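Local coordinates for protein leukotriene A-4 hydrolase (Saccharomyces cerevisiae, PDB 2XPZ) that preferentially cleaves di- and tripeptides as a zinc-dependent M1 aminopeptidase and has low epoxide hydrolase activity in vitro, at residues V30-L35 with T51-K56. Numbering follows the deposited sequence.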
loop_
_atom_site.group_PDB
_atom_site.type_symbol
_atom_site.label_atom_id
_atom_site.label_comp_id
_atom_site.label_asym_id
_atom_site.label_seq_id
_atom_site.Cartn_x
_atom_site.Cartn_y
_atom_site.Cartn_z
ATOM N N VAL A 30 -13.101 -10.305 -21.067
ATOM C CA VAL A 30 -11.884 -9.746 -21.581
ATOM C C VAL A 30 -10.918 -10.888 -21.643
ATOM O O VAL A 30 -10.515 -11.405 -20.611
ATOM C CB VAL A 30 -11.331 -8.662 -20.660
ATOM C CG1 VAL A 30 -10.041 -8.143 -21.215
ATOM C CG2 VAL A 30 -12.324 -7.534 -20.524
ATOM N N LEU A 31 -10.556 -11.299 -22.849
ATOM C CA LEU A 31 -9.719 -12.477 -22.989
ATOM C C LEU A 31 -8.252 -12.120 -22.946
ATOM O O LEU A 31 -7.417 -12.945 -22.592
ATOM C CB LEU A 31 -10.055 -13.253 -24.261
ATOM C CG LEU A 31 -11.422 -13.927 -24.215
ATOM C CD1 LEU A 31 -11.756 -14.496 -25.563
ATOM C CD2 LEU A 31 -11.435 -15.009 -23.168
ATOM N N HIS A 32 -7.933 -10.883 -23.288
ATOM C CA HIS A 32 -6.540 -10.463 -23.312
ATOM C C HIS A 32 -6.456 -9.003 -23.646
ATOM O O HIS A 32 -7.200 -8.512 -24.484
ATOM C CB HIS A 32 -5.749 -11.263 -24.345
ATOM C CG HIS A 32 -4.306 -10.870 -24.437
ATOM N ND1 HIS A 32 -3.364 -11.306 -23.530
ATOM C CD2 HIS A 32 -3.652 -10.088 -25.319
ATOM C CE1 HIS A 32 -2.186 -10.806 -23.858
ATOM N NE2 HIS A 32 -2.327 -10.065 -24.935
ATOM N N THR A 33 -5.545 -8.310 -22.979
ATOM C CA THR A 33 -5.383 -6.880 -23.177
ATOM C C THR A 33 -3.952 -6.613 -23.621
ATOM O O THR A 33 -3.024 -7.311 -23.204
ATOM C CB THR A 33 -5.703 -6.089 -21.896
ATOM O OG1 THR A 33 -6.899 -6.598 -21.293
ATOM C CG2 THR A 33 -5.880 -4.609 -22.206
ATOM N N ASP A 34 -3.785 -5.622 -24.490
ATOM C CA ASP A 34 -2.470 -5.265 -25.016
ATOM C C ASP A 34 -2.308 -3.748 -25.013
ATOM O O ASP A 34 -3.171 -3.024 -25.502
ATOM C CB ASP A 34 -2.274 -5.823 -26.435
ATOM C CG ASP A 34 -0.869 -5.585 -26.975
ATOM O OD1 ASP A 34 0.066 -6.274 -26.528
ATOM O OD2 ASP A 34 -0.688 -4.713 -27.854
ATOM N N LEU A 35 -1.206 -3.275 -24.440
ATOM C CA LEU A 35 -0.923 -1.847 -24.365
ATOM C C LEU A 35 0.275 -1.484 -25.258
ATOM O O LEU A 35 1.365 -2.023 -25.084
ATOM C CB LEU A 35 -0.651 -1.442 -22.912
ATOM C CG LEU A 35 -1.787 -1.554 -21.887
ATOM C CD1 LEU A 35 -1.216 -1.558 -20.476
ATOM C CD2 LEU A 35 -2.821 -0.442 -22.056
ATOM N N THR A 51 -5.553 -2.757 -27.072
ATOM C CA THR A 51 -6.224 -3.757 -27.895
ATOM C C THR A 51 -6.749 -4.886 -27.011
ATOM O O THR A 51 -5.969 -5.612 -26.417
ATOM C CB THR A 51 -5.255 -4.341 -28.964
ATOM O OG1 THR A 51 -4.815 -3.299 -29.842
ATOM C CG2 THR A 51 -5.925 -5.433 -29.783
ATOM N N PHE A 52 -8.069 -5.019 -26.911
ATOM C CA PHE A 52 -8.686 -6.054 -26.080
ATOM C C PHE A 52 -9.106 -7.206 -26.971
ATOM O O PHE A 52 -9.470 -6.996 -28.120
ATOM C CB PHE A 52 -9.943 -5.528 -25.368
ATOM C CG PHE A 52 -9.694 -4.402 -24.407
ATOM C CD1 PHE A 52 -9.296 -4.656 -23.115
ATOM C CD2 PHE A 52 -9.900 -3.089 -24.787
ATOM C CE1 PHE A 52 -9.078 -3.629 -22.223
ATOM C CE2 PHE A 52 -9.684 -2.057 -23.900
ATOM C CZ PHE A 52 -9.275 -2.331 -22.612
ATOM N N GLN A 53 -9.060 -8.424 -26.451
ATOM C CA GLN A 53 -9.710 -9.533 -27.121
ATOM C C GLN A 53 -10.943 -9.853 -26.305
ATOM O O GLN A 53 -10.848 -10.448 -25.237
ATOM C CB GLN A 53 -8.774 -10.738 -27.242
ATOM C CG GLN A 53 -7.367 -10.404 -27.777
ATOM C CD GLN A 53 -7.347 -10.006 -29.248
ATOM O OE1 GLN A 53 -8.314 -10.207 -29.964
ATOM N NE2 GLN A 53 -6.241 -9.443 -29.696
ATOM N N LEU A 54 -12.105 -9.428 -26.792
ATOM C CA LEU A 54 -13.342 -9.548 -26.025
ATOM C C LEU A 54 -14.253 -10.632 -26.554
ATOM O O LEU A 54 -14.257 -10.926 -27.746
ATOM C CB LEU A 54 -14.106 -8.230 -26.049
ATOM C CG LEU A 54 -13.288 -7.011 -25.640
ATOM C CD1 LEU A 54 -14.176 -5.788 -25.594
ATOM C CD2 LEU A 54 -12.624 -7.257 -24.298
ATOM N N LYS A 55 -15.044 -11.211 -25.665
ATOM C CA LYS A 55 -16.077 -12.143 -26.080
ATOM C C LYS A 55 -17.432 -11.688 -25.536
ATOM O O LYS A 55 -17.569 -11.451 -24.345
ATOM C CB LYS A 55 -15.729 -13.566 -25.633
ATOM C CG LYS A 55 -16.791 -14.614 -25.962
ATOM C CD LYS A 55 -16.254 -16.043 -25.826
ATOM C CE LYS A 55 -15.201 -16.152 -24.723
ATOM N NZ LYS A 55 -14.948 -17.561 -24.282
ATOM N N LYS A 56 -18.425 -11.542 -26.415
ATOM C CA LYS A 56 -19.773 -11.139 -26.002
ATOM C C LYS A 56 -20.431 -12.212 -25.162
ATOM O O LYS A 56 -20.491 -13.378 -25.563
ATOM C CB LYS A 56 -20.674 -10.859 -27.204
ATOM C CG LYS A 56 -20.339 -9.612 -27.978
ATOM C CD LYS A 56 -21.292 -9.452 -29.137
ATOM C CE LYS A 56 -20.803 -8.382 -30.077
ATOM N NZ LYS A 56 -21.862 -8.057 -31.067
HETATM O O HOH W 1 -2.416 -1.971 -28.610
#
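Phe52 and Thr33 rise together from one face of the sheet. The methyl CG2 of Thr33 meets the ring at CE1 of Phe52, 3.3 Å away, and its approach is oblique. With CG anti to the carbonyl carbon, chi1 of -63° sets the CD1/CE1 side of the Phe52 ring against both Thr33 and Val30. CG1 of Val30 reaches CD1 of Phe52 at 4.0 Å, also obliquely. CG2 of Val30 lies alongside CD2 of Leu54, 3.8 Å apart. Replacing Phe52 by an alanine is likely to strip Thr33 CG2 and Val30 CG1 of the ring they both pack on and open a gap on this face.

The other face carries His32, Asp34, Thr51 and Gln53. Gln53 CG packs on His32 CB at 3.9 Å. It comes to the imidazole from its rim, close to the ring plane. The polar ends turn to neighbouring strands: His32 ND1 bonds Thr166, and Gln53 OE1 bonds Thr113.

Leu31 N donates to Gln53 O at 2.6 Å, and Gln53 N donates to His32 O at 2.7 Å. Two residues, Leu31 and His32, stand opposite the single Gln53, which makes a classic beta bulge in the antiparallel hairpin of strands 28-40 and 45-56, within the large mixed sheet of the M1 N-terminal domain.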